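Local coordinates for glutathione-independent glyoxalase DJ-1 (Schizosaccharomyces pombe, PDB 4QYT), which converts methylglyoxal to D-lactate in a single step without glutathione and takes part in protection against reactive oxygen species, at residues V5-F10 with Y74-I79; E17-A22 with Q162-A167; K62-A67 with T92-Q97; F102-N107 with L154-I159. All blocks are in the same frame, centred on the assembly; numbering follows the deposited sequence.

All four contacts belong to one DJ-1/PfpI domain with a mixed sheet at its core. Interaction 1 pairs the central strands 7-12 and 76-79 of that sheet. Helix 17-29, the next element after strand 7-12, carries interaction 2 some 16 Å away between centres, where Leu9 CD2 meets Phe20 O at 3.4 Å. Interactions 3 and 4 each lie about 13 Å from interaction 1, centre to centre; Phe10 and Phe102 are among the residues linking them to it. Along the chain, both are nested inside the loop closed by interaction 2. Interaction 2, which holds an inferred active-site residue, lies on the opposite side of the chain's centre from both.

Interaction 1: residues V5-F10 with Y74-I79; sequences VKVCLF and YDIAII
Two aromatic rings border Cys8. The Tyr74 ring has Cys8 CB over one face, 3.8 Å from the ring centroid and 14° off the normal, a CH-pi contact, while Lys6 O sits in plane at its edge. Cys8 SG stands above the same Tyr74 face, 4.8 Å from the centroid, a longer sulfur-aromatic contact; its position anti to the backbone N (chi1 170°) also sets it over the centre of one Phe10 face. The edge of Phe10 meets Ile78 O. Tyr74 OH is bonded to Asp35 and Arg59. On the sheet face bearing Val7, Leu9, Ile76 and Ile78, methyls interlock: Leu9 CD1 lies 3.6 Å from Ile78 CG2, and Val7 CG1 meets Ile78 CD1 at 3.7 Å. At the exposed end, water 1 joins Lys6 NZ to Asp75 OD1. Backbone bonds alternate between the strands: Asp75 N to Lys6 O (2.7 Å), Cys8 N to Ile76 O (2.9 Å), Ile78 N to Cys8 O, and Phe10 N to Ile78 O. With strand directions only 17° apart, this is a parallel pair from the centre of the sheet, covered by helices 17-29 and 93-102, as in the alpha/beta sandwich of the DJ-1/PfpI family.

Interaction 2: residues E17-A22 with Q162-A167; sequences EIEFSA and QGPGTA
Gly163 meets Glu19 across the contact, its carbonyl carbon 3.4 Å from OE2 of the carboxylate. Its own N-H is spent within the loop, donating to Thr166 OG1 at 3.0 Å in a nearly straight bond. Pro164 follows and, with Ala167, makes up the bulk of the contact from this segment. Glu19 OE2 stands 3.2 Å from Pro164 CD; the ring nitrogen close by has no hydrogen to offer, so no hydrogen bond forms there and the carboxylate oxygen simply packs against the ring. The Glu19 chain reaches this ring because it runs extended beyond CG (chi2 162°). On another part of Pro164, CB packs against Ile18 CG2 at 3.8 Å, the two side chains crossing at about a right angle.

Glu19 is inferred to be an active-site residue, together with Cys114 and His133, and Cys114 is present here as the sulfinic acid; Gly163 lies near His133, which is consistent with the loop 162-167 bordering the reactive-cysteine pocket of the DJ-1/PfpI fold. Glu19 OE1 has a weak bond to Gly81 N. Across the dimer, Pro164 packs on Arg29 of the second subunit and Ile18 on its Met168.

Past the N-cap residue Thr166, Ala167 opens helix 167-178 with its CB directed at helix 17-29. That methyl lies 3.7 Å from Ala22 CB, and Ala22 CB comes within 3.5 Å of Ala167 O.

Interaction 3: residues K62-A67 with T92-Q97; sequences KEIPSA and TPFVQQ
Phe94 reaches toward Ile64 and Ser66 because its CG stands anti to the backbone N (chi1 -179°), while chi2 near 89° sets the ring across the CA-CB-CG plane. Ile64 meets it with CG2, which is likewise anti to its own backbone nitrogen. The two segments are the loop leading into helix 67-73 and the first turn of helix 93-102, so the contact joins the starts of two helices of the alpha/beta sandwich near its surface.

Ile64 CG2 comes to 3.8 Å from Phe94 CZ at the ring edge, near its plane, and the two side chains cross at about a right angle. Beside CZ, the ring atom CE1 approaches the carbonyl carbon of Ser66 at 3.7 Å from an oblique direction. Elsewhere the same ring meets Tyr61 edge-to-face and also packs on Phe10. A leucine at Phe94 would probably lose the reach to Ser66 and part of the contact with Ile64, opening a gap between the loop and helix 93-102.

Ser66 holds the N-cap position of helix 67-73, its OG accepting from Asp69 N. Next to it, Ala67 CB rests 3.7 Å from Gln97 CB. No direct hydrogen bond spans the segments; water 2 does so instead, accepting from Ala67 N at 2.9 Å and donating to Gln97 OE1 at 2.8 Å.

Interaction 4: residues F102-N107 with L154-I159; sequences FYKKPN and LEENLI
The Asn157 amide makes both hydrogen bonds of the contact. Its ND2 donates to Phe102 O at 2.8 Å, with the acceptor 1° out of the amide plane, although ND2 itself stands above the plane of the Phe102 carbonyl. Its OD1 accepts from Lys104 N, also at 2.8 Å, the donor again lying above the carbonyl plane. Phe102 O takes a second bond from Lys105 N on the opposite face, and ND2 bonds Lys108 O as well. CG lies between the backbone N and the carbonyl carbon (chi1 62°), a setting from which the amide can reach the backbone of the other loop. A leucine in place of Asn157 would probably leave Lys104 N without its acceptor and strip Phe102 O of one of its two donors.

The motif here is a beta hairpin, strands 152-155 and 158-161 joined by a type II' turn from Glu155 to Leu158; facing it is a type II turn from Phe102 to Lys105, at the C-terminal end of helix 93-102.

Van der Waals contact centres on Tyr103. Leu158 CB sits at its ring edge, 4.0 Å from CE1, and OH touches Glu156 CG at 3.6 Å, the ring and carboxylate planes being 70° apart.

Charge plays a looser part. The aliphatic chain of Lys104 runs against Glu156, Lys104 CG lying 3.8 Å from Glu156 OE1. Lys104 NZ and Glu156 OE2 remain 4.2 Å apart, beyond a salt bridge.

Interaction 1: residues V5-F10 with Y74-I79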
loop_
_atom_site.group_PDB
_atom_site.type_symbol
_atom_site.label_atom_id
_atom_site.label_comp_id
_atom_site.label_asym_id
_atom_site.label_seq_id
_atom_site.Cartn_x
_atom_site.Cartn_y
_atom_site.Cartn_z
ATOM N N VAL A 5 -19.315 -11.382 -6.519
ATOM C CA VAL A 5 -18.808 -9.998 -6.829
ATOM C C VAL A 5 -17.422 -10.148 -7.391
ATOM O O VAL A 5 -16.627 -10.916 -6.846
ATOM C CB VAL A 5 -18.780 -9.109 -5.566
ATOM C CG1 VAL A 5 -18.093 -7.780 -5.826
ATOM C CG2 VAL A 5 -20.200 -8.875 -5.081
ATOM N N LYS A 6 -17.082 -9.241 -8.288
ATOM C CA LYS A 6 -15.898 -9.416 -9.091
ATOM C C LYS A 6 -15.301 -8.039 -9.358
ATOM O O LYS A 6 -15.940 -7.196 -10.013
ATOM C CB LYS A 6 -16.331 -10.083 -10.390
ATOM C CG LYS A 6 -16.814 -11.510 -10.193
ATOM C CD LYS A 6 -17.376 -12.093 -11.471
ATOM C CE LYS A 6 -18.626 -11.354 -11.938
ATOM N NZ LYS A 6 -19.819 -12.209 -12.259
ATOM N N VAL A 7 -14.078 -7.802 -8.897
ATOM C CA VAL A 7 -13.498 -6.463 -8.925
ATOM C C VAL A 7 -12.394 -6.371 -9.971
ATOM O O VAL A 7 -11.552 -7.265 -10.089
ATOM C CB VAL A 7 -12.944 -6.116 -7.523
ATOM C CG1 VAL A 7 -12.364 -4.714 -7.485
ATOM C CG2 VAL A 7 -14.023 -6.292 -6.461
ATOM N N CYS A 8 -12.383 -5.231 -10.666
ATOM C CA CYS A 8 -11.269 -4.830 -11.520
ATOM C C CYS A 8 -10.558 -3.638 -10.896
ATOM O O CYS A 8 -11.181 -2.583 -10.695
ATOM C CB CYS A 8 -11.785 -4.401 -12.890
ATOM S SG CYS A 8 -10.528 -3.631 -13.916
ATOM N N LEU A 9 -9.270 -3.810 -10.618
ATOM C CA LEU A 9 -8.415 -2.701 -10.203
ATOM C C LEU A 9 -7.572 -2.326 -11.428
ATOM O O LEU A 9 -6.675 -3.045 -11.838
ATOM C CB LEU A 9 -7.574 -3.170 -9.020
ATOM C CG LEU A 9 -6.654 -2.185 -8.371
ATOM C CD1 LEU A 9 -7.136 -0.819 -8.177
ATOM C CD2 LEU A 9 -6.056 -2.749 -7.111
ATOM N N PHE A 10 -7.944 -1.195 -12.047
ATOM C CA PHE A 10 -7.153 -0.720 -13.180
ATOM C C PHE A 10 -5.784 -0.285 -12.702
ATOM O O PHE A 10 -5.607 0.234 -11.600
ATOM C CB PHE A 10 -7.861 0.450 -13.869
ATOM C CG PHE A 10 -9.020 0.061 -14.736
ATOM C CD1 PHE A 10 -8.816 -0.657 -15.905
ATOM C CD2 PHE A 10 -10.324 0.453 -14.452
ATOM C CE1 PHE A 10 -9.873 -0.963 -16.752
ATOM C CE2 PHE A 10 -11.365 0.161 -15.314
ATOM C CZ PHE A 10 -11.148 -0.542 -16.465
ATOM N N TYR A 74 -17.151 -7.926 -14.565
ATOM C CA TYR A 74 -16.797 -7.208 -13.339
ATOM C C TYR A 74 -17.975 -6.418 -12.839
ATOM O O TYR A 74 -18.796 -5.919 -13.612
ATOM C CB TYR A 74 -15.599 -6.264 -13.577
ATOM C CG TYR A 74 -14.354 -6.961 -13.976
ATOM C CD1 TYR A 74 -13.593 -7.680 -13.059
ATOM C CD2 TYR A 74 -13.891 -6.906 -15.270
ATOM C CE1 TYR A 74 -12.430 -8.335 -13.434
ATOM C CE2 TYR A 74 -12.736 -7.541 -15.657
ATOM C CZ TYR A 74 -12.009 -8.295 -14.735
ATOM O OH TYR A 74 -10.854 -8.925 -15.154
ATOM N N ASP A 75 -18.040 -6.279 -11.515
ATOM C CA ASP A 75 -19.052 -5.473 -10.844
ATOM C C ASP A 75 -18.534 -4.182 -10.252
ATOM O O ASP A 75 -19.328 -3.277 -9.964
ATOM C CB ASP A 75 -19.707 -6.318 -9.722
ATOM C CG ASP A 75 -20.176 -7.633 -10.232
ATOM O OD1 ASP A 75 -21.067 -7.616 -11.112
ATOM O OD2 ASP A 75 -19.546 -8.661 -9.911
ATOM N N ILE A 76 -17.232 -4.118 -9.976
ATOM C CA ILE A 76 -16.621 -2.932 -9.381
ATOM C C ILE A 76 -15.415 -2.584 -10.259
ATOM O O ILE A 76 -14.627 -3.451 -10.599
ATOM C CB ILE A 76 -16.174 -3.172 -7.928
ATOM C CG1 ILE A 76 -17.325 -3.663 -7.052
ATOM C CG2 ILE A 76 -15.526 -1.914 -7.346
ATOM C CD1 ILE A 76 -16.991 -3.722 -5.577
ATOM N N ALA A 77 -15.308 -1.286 -10.573
ATOM C CA ALA A 77 -14.155 -0.753 -11.297
ATOM C C ALA A 77 -13.461 0.261 -10.418
ATOM O O ALA A 77 -14.117 1.192 -9.964
ATOM C CB ALA A 77 -14.597 -0.097 -12.591
ATOM N N ILE A 78 -12.164 0.085 -10.210
ATOM C CA ILE A 78 -11.386 0.980 -9.338
ATOM C C ILE A 78 -10.283 1.628 -10.173
ATOM O O ILE A 78 -9.515 0.962 -10.857
ATOM C CB ILE A 78 -10.776 0.192 -8.147
ATOM C CG1 ILE A 78 -11.866 -0.548 -7.359
ATOM C CG2 ILE A 78 -9.977 1.158 -7.252
ATOM C CD1 ILE A 78 -11.329 -1.427 -6.272
ATOM N N ILE A 79 -10.173 2.949 -9.974
ATOM C CA ILE A 79 -9.210 3.779 -10.668
ATOM C C ILE A 79 -8.347 4.432 -9.608
ATOM O O ILE A 79 -8.790 5.317 -8.838
ATOM C CB ILE A 79 -9.857 4.826 -11.585
ATOM C CG1 ILE A 79 -10.897 4.128 -12.453
ATOM C CG2 ILE A 79 -8.778 5.415 -12.496
ATOM C CD1 ILE A 79 -11.687 5.036 -13.363
HETATM O O HOH W 1 -21.326 -9.927 -12.205
#

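Interaction 2: residues E17-A22 with Q162-A167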
loop_
_atom_site.group_PDB
_atom_site.type_symbol
_atom_site.label_atom_id
_atom_site.label_comp_id
_atom_site.label_asym_id
_atom_site.label_seq_id
_atom_site.Cartn_x
_atom_site.Cartn_y
_atom_site.Cartn_z
ATOM N N GLU A 17 1.595 3.124 -5.882
ATOM C CA GLU A 17 1.687 1.832 -5.191
ATOM C C GLU A 17 0.749 1.739 -3.991
ATOM O O GLU A 17 0.149 0.673 -3.738
ATOM C CB GLU A 17 3.108 1.580 -4.712
ATOM C CG GLU A 17 4.173 1.400 -5.789
ATOM C CD GLU A 17 4.828 2.655 -6.334
ATOM O OE1 GLU A 17 4.244 3.777 -6.206
ATOM O OE2 GLU A 17 5.913 2.520 -6.915
ATOM N N ILE A 18 0.653 2.805 -3.207
ATOM C CA ILE A 18 -0.154 2.780 -1.994
ATOM C C ILE A 18 -1.636 2.658 -2.348
ATOM O O ILE A 18 -2.380 1.858 -1.733
ATOM C CB ILE A 18 0.146 4.008 -1.114
ATOM C CG1 ILE A 18 1.578 3.931 -0.600
ATOM C CG2 ILE A 18 -0.863 4.115 0.007
ATOM C CD1 ILE A 18 2.108 5.257 -0.040
ATOM N N GLU A 19 -2.058 3.455 -3.314
ATOM C CA GLU A 19 -3.470 3.467 -3.719
ATOM C C GLU A 19 -3.881 2.185 -4.430
ATOM O O GLU A 19 -5.042 1.809 -4.349
ATOM C CB GLU A 19 -3.733 4.678 -4.563
ATOM C CG GLU A 19 -3.592 5.950 -3.749
ATOM C CD GLU A 19 -3.411 7.170 -4.552
ATOM O OE1 GLU A 19 -3.502 7.172 -5.767
ATOM O OE2 GLU A 19 -3.080 8.196 -3.874
ATOM N N PHE A 20 -2.947 1.532 -5.115
ATOM C CA PHE A 20 -3.189 0.195 -5.658
ATOM C C PHE A 20 -3.320 -0.836 -4.524
ATOM O O PHE A 20 -4.266 -1.608 -4.478
ATOM C CB PHE A 20 -2.059 -0.199 -6.628
ATOM C CG PHE A 20 -2.235 -1.578 -7.242
ATOM C CD1 PHE A 20 -1.946 -2.734 -6.496
ATOM C CD2 PHE A 20 -2.775 -1.729 -8.512
ATOM C CE1 PHE A 20 -2.149 -4.002 -7.029
ATOM C CE2 PHE A 20 -2.989 -2.975 -9.040
ATOM C CZ PHE A 20 -2.701 -4.103 -8.284
ATOM N N SER A 21 -2.339 -0.859 -3.610
ATOM C CA SER A 21 -2.259 -1.971 -2.653
ATOM C C SER A 21 -3.396 -2.020 -1.642
ATOM O O SER A 21 -3.738 -3.094 -1.163
ATOM C CB SER A 21 -0.905 -1.932 -1.933
ATOM O OG SER A 21 0.180 -2.036 -2.849
ATOM N N ALA A 22 -3.916 -0.866 -1.226
ATOM C CA ALA A 22 -4.944 -0.889 -0.195
ATOM C C ALA A 22 -6.229 -1.604 -0.657
ATOM O O ALA A 22 -6.623 -2.598 -0.026
ATOM C CB ALA A 22 -5.207 0.520 0.331
ATOM N N GLN A 162 -9.150 10.942 -1.377
ATOM C CA GLN A 162 -8.171 12.009 -1.547
ATOM C C GLN A 162 -6.753 11.573 -1.921
ATOM O O GLN A 162 -6.104 12.235 -2.742
ATOM C CB GLN A 162 -8.109 12.844 -0.270
ATOM C CG GLN A 162 -9.416 13.591 -0.003
ATOM C CD GLN A 162 -9.313 14.577 1.124
ATOM O OE1 GLN A 162 -8.943 14.227 2.243
ATOM N NE2 GLN A 162 -9.643 15.837 0.834
ATOM N N GLY A 163 -6.178 10.573 -1.269
ATOM C CA GLY A 163 -4.748 10.382 -1.431
ATOM C C GLY A 163 -4.228 9.128 -0.809
ATOM O O GLY A 163 -4.986 8.302 -0.321
ATOM N N PRO A 164 -2.902 8.974 -0.800
ATOM C CA PRO A 164 -2.358 7.743 -0.239
ATOM C C PRO A 164 -2.788 7.520 1.176
ATOM O O PRO A 164 -3.072 6.400 1.558
ATOM C CB PRO A 164 -0.840 7.927 -0.373
ATOM C CG PRO A 164 -0.648 9.062 -1.252
ATOM C CD PRO A 164 -1.880 9.846 -1.397
ATOM N N GLY A 165 -2.885 8.585 1.963
ATOM C CA GLY A 165 -3.321 8.446 3.352
ATOM C C GLY A 165 -4.739 7.976 3.538
ATOM O O GLY A 165 -5.068 7.503 4.611
ATOM N N THR A 166 -5.573 8.114 2.507
ATOM C CA THR A 166 -6.976 7.704 2.605
ATOM C C THR A 166 -7.251 6.423 1.818
ATOM O O THR A 166 -8.418 6.016 1.747
ATOM C CB THR A 166 -7.920 8.806 2.134
ATOM O OG1 THR A 166 -7.751 9.030 0.737
ATOM C CG2 THR A 166 -7.684 10.066 2.878
ATOM N N ALA A 167 -6.211 5.745 1.329
ATOM C CA ALA A 167 -6.430 4.563 0.499
ATOM C C ALA A 167 -7.096 3.425 1.257
ATOM O O ALA A 167 -7.926 2.705 0.689
ATOM C CB ALA A 167 -5.146 4.143 -0.137
#

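Interaction 3: residues K62-A67 with T92-Q97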
loop_
_atom_site.group_PDB
_atom_site.type_symbol
_atom_site.label_atom_id
_atom_site.label_comp_id
_atom_site.label_asym_id
_atom_site.label_seq_id
_atom_site.Cartn_x
_atom_site.Cartn_y
_atom_site.Cartn_z
ATOM N N LYS A 62 -6.607 -5.041 -23.165
ATOM C CA LYS A 62 -6.796 -5.443 -24.547
ATOM C C LYS A 62 -7.422 -6.819 -24.676
ATOM O O LYS A 62 -7.909 -7.202 -25.738
ATOM C CB LYS A 62 -5.485 -5.363 -25.311
ATOM C CG LYS A 62 -4.908 -3.956 -25.389
ATOM C CD LYS A 62 -3.678 -3.806 -26.262
ATOM C CE LYS A 62 -3.121 -2.388 -26.122
ATOM N NZ LYS A 62 -1.753 -2.208 -26.659
ATOM N N GLU A 63 -7.426 -7.564 -23.575
ATOM C CA GLU A 63 -8.093 -8.865 -23.500
ATOM C C GLU A 63 -9.607 -8.769 -23.490
ATOM O O GLU A 63 -10.300 -9.796 -23.623
ATOM C CB GLU A 63 -7.684 -9.643 -22.254
ATOM C CG GLU A 63 -6.216 -9.997 -22.199
ATOM C CD GLU A 63 -5.782 -10.475 -20.841
ATOM O OE1 GLU A 63 -6.594 -11.103 -20.119
ATOM O OE2 GLU A 63 -4.608 -10.224 -20.472
ATOM N N ILE A 64 -10.152 -7.591 -23.231
ATOM C CA ILE A 64 -11.569 -7.402 -22.981
ATOM C C ILE A 64 -12.137 -6.621 -24.149
ATOM O O ILE A 64 -11.707 -5.508 -24.381
ATOM C CB ILE A 64 -11.803 -6.670 -21.647
ATOM C CG1 ILE A 64 -11.119 -7.417 -20.496
ATOM C CG2 ILE A 64 -13.296 -6.536 -21.403
ATOM C CD1 ILE A 64 -11.007 -6.602 -19.215
ATOM N N PRO A 65 -13.057 -7.215 -24.948
ATOM C CA PRO A 65 -13.315 -6.643 -26.270
ATOM C C PRO A 65 -14.134 -5.385 -26.261
ATOM O O PRO A 65 -14.163 -4.690 -27.276
ATOM C CB PRO A 65 -13.989 -7.785 -27.019
ATOM C CG PRO A 65 -14.614 -8.631 -25.947
ATOM C CD PRO A 65 -13.587 -8.591 -24.842
ATOM N N SER A 66 -14.856 -5.086 -25.189
ATOM C CA SER A 66 -15.688 -3.879 -25.128
ATOM C C SER A 66 -16.049 -3.604 -23.666
ATOM O O SER A 66 -15.909 -4.454 -22.814
ATOM C CB SER A 66 -16.997 -4.075 -25.926
ATOM O OG SER A 66 -17.842 -4.965 -25.222
ATOM N N ALA A 67 -16.576 -2.399 -23.443
ATOM C CA ALA A 67 -17.112 -2.057 -22.136
ATOM C C ALA A 67 -18.289 -2.927 -21.725
ATOM O O ALA A 67 -18.453 -3.272 -20.543
ATOM C CB ALA A 67 -17.439 -0.576 -22.039
ATOM N N THR A 92 -8.268 7.231 -21.217
ATOM C CA THR A 92 -8.481 6.031 -22.026
ATOM C C THR A 92 -9.962 5.838 -22.246
ATOM O O THR A 92 -10.684 5.625 -21.273
ATOM C CB THR A 92 -7.896 4.824 -21.294
ATOM O OG1 THR A 92 -6.503 4.995 -21.082
ATOM C CG2 THR A 92 -8.072 3.548 -22.056
ATOM N N PRO A 93 -10.467 5.845 -23.490
ATOM C CA PRO A 93 -11.911 5.683 -23.680
ATOM C C PRO A 93 -12.475 4.444 -23.035
ATOM O O PRO A 93 -13.579 4.511 -22.504
ATOM C CB PRO A 93 -12.069 5.755 -25.210
ATOM C CG PRO A 93 -10.951 6.679 -25.614
ATOM C CD PRO A 93 -9.794 6.297 -24.729
ATOM N N PHE A 94 -11.764 3.311 -23.087
ATOM C CA PHE A 94 -12.295 2.106 -22.473
ATOM C C PHE A 94 -12.661 2.331 -21.006
ATOM O O PHE A 94 -13.706 1.873 -20.532
ATOM C CB PHE A 94 -11.280 1.000 -22.607
ATOM C CG PHE A 94 -11.717 -0.325 -22.022
ATOM C CD1 PHE A 94 -12.405 -1.223 -22.808
ATOM C CD2 PHE A 94 -11.415 -0.708 -20.718
ATOM C CE1 PHE A 94 -12.782 -2.455 -22.316
ATOM C CE2 PHE A 94 -11.790 -1.951 -20.221
ATOM C CZ PHE A 94 -12.451 -2.832 -21.039
ATOM N N VAL A 95 -11.747 2.968 -20.265
ATOM C CA VAL A 95 -11.989 3.254 -18.853
ATOM C C VAL A 95 -13.179 4.169 -18.652
ATOM O O VAL A 95 -14.051 3.930 -17.825
ATOM C CB VAL A 95 -10.719 3.808 -18.182
ATOM C CG1 VAL A 95 -10.984 4.204 -16.755
ATOM C CG2 VAL A 95 -9.579 2.811 -18.264
ATOM N N GLN A 96 -13.228 5.227 -19.467
ATOM C CA GLN A 96 -14.349 6.153 -19.419
ATOM C C GLN A 96 -15.687 5.447 -19.714
ATOM O O GLN A 96 -16.712 5.736 -19.091
ATOM C CB GLN A 96 -14.160 7.288 -20.424
ATOM C CG GLN A 96 -12.936 8.149 -20.197
ATOM C CD GLN A 96 -12.552 8.914 -21.446
ATOM O OE1 GLN A 96 -13.253 8.858 -22.476
ATOM N NE2 GLN A 96 -11.459 9.644 -21.365
ATOM N N GLN A 97 -15.678 4.583 -20.729
ATOM C CA GLN A 97 -16.875 3.845 -21.125
ATOM C C GLN A 97 -17.360 2.934 -20.007
ATOM O O GLN A 97 -18.559 2.820 -19.750
ATOM C CB GLN A 97 -16.582 2.990 -22.359
ATOM C CG GLN A 97 -16.384 3.789 -23.658
ATOM C CD GLN A 97 -15.583 3.062 -24.756
ATOM O OE1 GLN A 97 -15.009 1.983 -24.560
ATOM N NE2 GLN A 97 -15.530 3.664 -25.905
HETATM O O HOH W 2 -16.559 -0.177 -25.265
#

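Interaction 4: residues F102-N107 with L154-I159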
loop_
_atom_site.group_PDB
_atom_site.type_symbol
_atom_site.label_atom_id
_atom_site.label_comp_id
_atom_site.label_asym_id
_atom_site.label_seq_id
_atom_site.Cartn_x
_atom_site.Cartn_y
_atom_site.Cartn_z
ATOM N N PHE A 102 -21.240 1.962 -15.756
ATOM C CA PHE A 102 -21.492 1.538 -14.406
ATOM C C PHE A 102 -22.279 2.555 -13.605
ATOM O O PHE A 102 -22.949 2.198 -12.645
ATOM C CB PHE A 102 -20.181 1.217 -13.671
ATOM C CG PHE A 102 -19.601 -0.148 -13.915
ATOM C CD1 PHE A 102 -19.883 -0.892 -15.030
ATOM C CD2 PHE A 102 -18.741 -0.698 -12.981
ATOM C CE1 PHE A 102 -19.346 -2.140 -15.200
ATOM C CE2 PHE A 102 -18.183 -1.937 -13.153
ATOM C CZ PHE A 102 -18.489 -2.662 -14.265
ATOM N N TYR A 103 -22.148 3.850 -13.928
ATOM C CA TYR A 103 -22.686 4.902 -13.053
ATOM C C TYR A 103 -24.193 4.742 -12.929
ATOM O O TYR A 103 -24.922 4.656 -13.903
ATOM C CB TYR A 103 -22.331 6.278 -13.583
ATOM C CG TYR A 103 -22.692 7.402 -12.633
ATOM C CD1 TYR A 103 -22.021 7.566 -11.440
ATOM C CD2 TYR A 103 -23.779 8.222 -12.866
ATOM C CE1 TYR A 103 -22.347 8.547 -10.525
ATOM C CE2 TYR A 103 -24.115 9.234 -11.966
ATOM C CZ TYR A 103 -23.398 9.378 -10.795
ATOM O OH TYR A 103 -23.738 10.365 -9.898
ATOM N N LYS A 104 -24.653 4.754 -11.683
ATOM C CA LYS A 104 -26.065 4.620 -11.339
ATOM C C LYS A 104 -26.672 3.291 -11.748
ATOM O O LYS A 104 -27.868 3.136 -11.664
ATOM C CB LYS A 104 -26.903 5.778 -11.865
ATOM C CG LYS A 104 -26.760 7.017 -11.030
ATOM C CD LYS A 104 -27.625 8.166 -11.503
ATOM C CE LYS A 104 -29.052 7.875 -11.137
ATOM N NZ LYS A 104 -29.896 9.084 -11.317
ATOM N N LYS A 105 -25.878 2.286 -12.027
ATOM C CA LYS A 105 -26.429 0.982 -12.252
ATOM C C LYS A 105 -26.602 0.270 -10.931
ATOM O O LYS A 105 -25.742 0.327 -10.035
ATOM C CB LYS A 105 -25.562 0.197 -13.219
ATOM C CG LYS A 105 -25.499 0.800 -14.615
ATOM C CD LYS A 105 -26.862 0.849 -15.287
ATOM C CE LYS A 105 -26.921 2.069 -16.195
ATOM N NZ LYS A 105 -25.988 1.975 -17.346
ATOM N N PRO A 106 -27.646 -0.558 -10.885
ATOM C CA PRO A 106 -27.769 -1.373 -9.681
ATOM C C PRO A 106 -26.683 -2.440 -9.626
ATOM O O PRO A 106 -26.408 -3.130 -10.598
ATOM C CB PRO A 106 -29.195 -2.013 -9.833
ATOM C CG PRO A 106 -29.920 -1.029 -10.689
ATOM C CD PRO A 106 -28.906 -0.526 -11.657
ATOM N N ASN A 107 -26.102 -2.588 -8.451
ATOM C CA ASN A 107 -25.114 -3.607 -8.179
ATOM C C ASN A 107 -23.842 -3.494 -9.019
ATOM O O ASN A 107 -23.081 -4.463 -9.123
ATOM C CB ASN A 107 -25.744 -4.989 -8.213
ATOM C CG ASN A 107 -26.630 -5.233 -7.010
ATOM O OD1 ASN A 107 -26.136 -5.133 -5.877
ATOM N ND2 ASN A 107 -27.917 -5.375 -7.210
ATOM N N LEU A 154 -19.119 9.433 -1.071
ATOM C CA LEU A 154 -19.953 8.518 -1.806
ATOM C C LEU A 154 -21.179 9.261 -2.345
ATOM O O LEU A 154 -21.881 9.902 -1.562
ATOM C CB LEU A 154 -20.432 7.401 -0.865
ATOM C CG LEU A 154 -21.477 6.412 -1.390
ATOM C CD1 LEU A 154 -21.043 5.609 -2.600
ATOM C CD2 LEU A 154 -21.937 5.470 -0.294
ATOM N N GLU A 155 -21.408 9.190 -3.652
ATOM C CA GLU A 155 -22.610 9.753 -4.252
ATOM C C GLU A 155 -23.067 8.752 -5.279
ATOM O O GLU A 155 -22.261 8.284 -6.066
ATOM C CB GLU A 155 -22.353 11.114 -4.896
ATOM C CG GLU A 155 -23.604 11.693 -5.525
ATOM C CD GLU A 155 -23.432 13.111 -6.019
ATOM O OE1 GLU A 155 -22.518 13.798 -5.524
ATOM O OE2 GLU A 155 -24.277 13.558 -6.813
ATOM N N GLU A 156 -24.344 8.376 -5.230
ATOM C CA GLU A 156 -24.821 7.267 -6.028
ATOM C C GLU A 156 -23.939 6.055 -5.798
ATOM O O GLU A 156 -23.813 5.627 -4.647
ATOM C CB GLU A 156 -24.975 7.674 -7.497
ATOM C CG GLU A 156 -26.058 8.717 -7.682
ATOM C CD GLU A 156 -27.486 8.178 -7.503
ATOM O OE1 GLU A 156 -27.694 6.964 -7.392
ATOM O OE2 GLU A 156 -28.421 8.972 -7.360
ATOM N N ASN A 157 -23.347 5.476 -6.846
ATOM C CA ASN A 157 -22.448 4.325 -6.690
ATOM C C ASN A 157 -21.005 4.679 -7.037
ATOM O O ASN A 157 -20.228 3.788 -7.362
ATOM C CB ASN A 157 -22.938 3.154 -7.556
ATOM C CG ASN A 157 -22.936 3.466 -9.034
ATOM O OD1 ASN A 157 -22.933 4.631 -9.455
ATOM N ND2 ASN A 157 -22.914 2.405 -9.833
ATOM N N LEU A 158 -20.663 5.957 -6.830
ATOM C CA LEU A 158 -19.315 6.479 -7.073
ATOM C C LEU A 158 -18.677 6.828 -5.725
ATOM O O LEU A 158 -19.182 7.705 -4.997
ATOM C CB LEU A 158 -19.374 7.724 -7.936
ATOM C CG LEU A 158 -18.022 8.432 -8.163
ATOM C CD1 LEU A 158 -17.030 7.545 -8.899
ATOM C CD2 LEU A 158 -18.228 9.771 -8.858
ATOM N N ILE A 159 -17.574 6.163 -5.432
ATOM C CA ILE A 159 -16.759 6.456 -4.276
ATOM C C ILE A 159 -15.519 7.207 -4.779
ATOM O O ILE A 159 -14.796 6.710 -5.650
ATOM C CB ILE A 159 -16.327 5.132 -3.599
ATOM C CG1 ILE A 159 -17.534 4.368 -3.014
ATOM C CG2 ILE A 159 -15.291 5.403 -2.509
ATOM C CD1 ILE A 159 -18.439 3.630 -3.989
#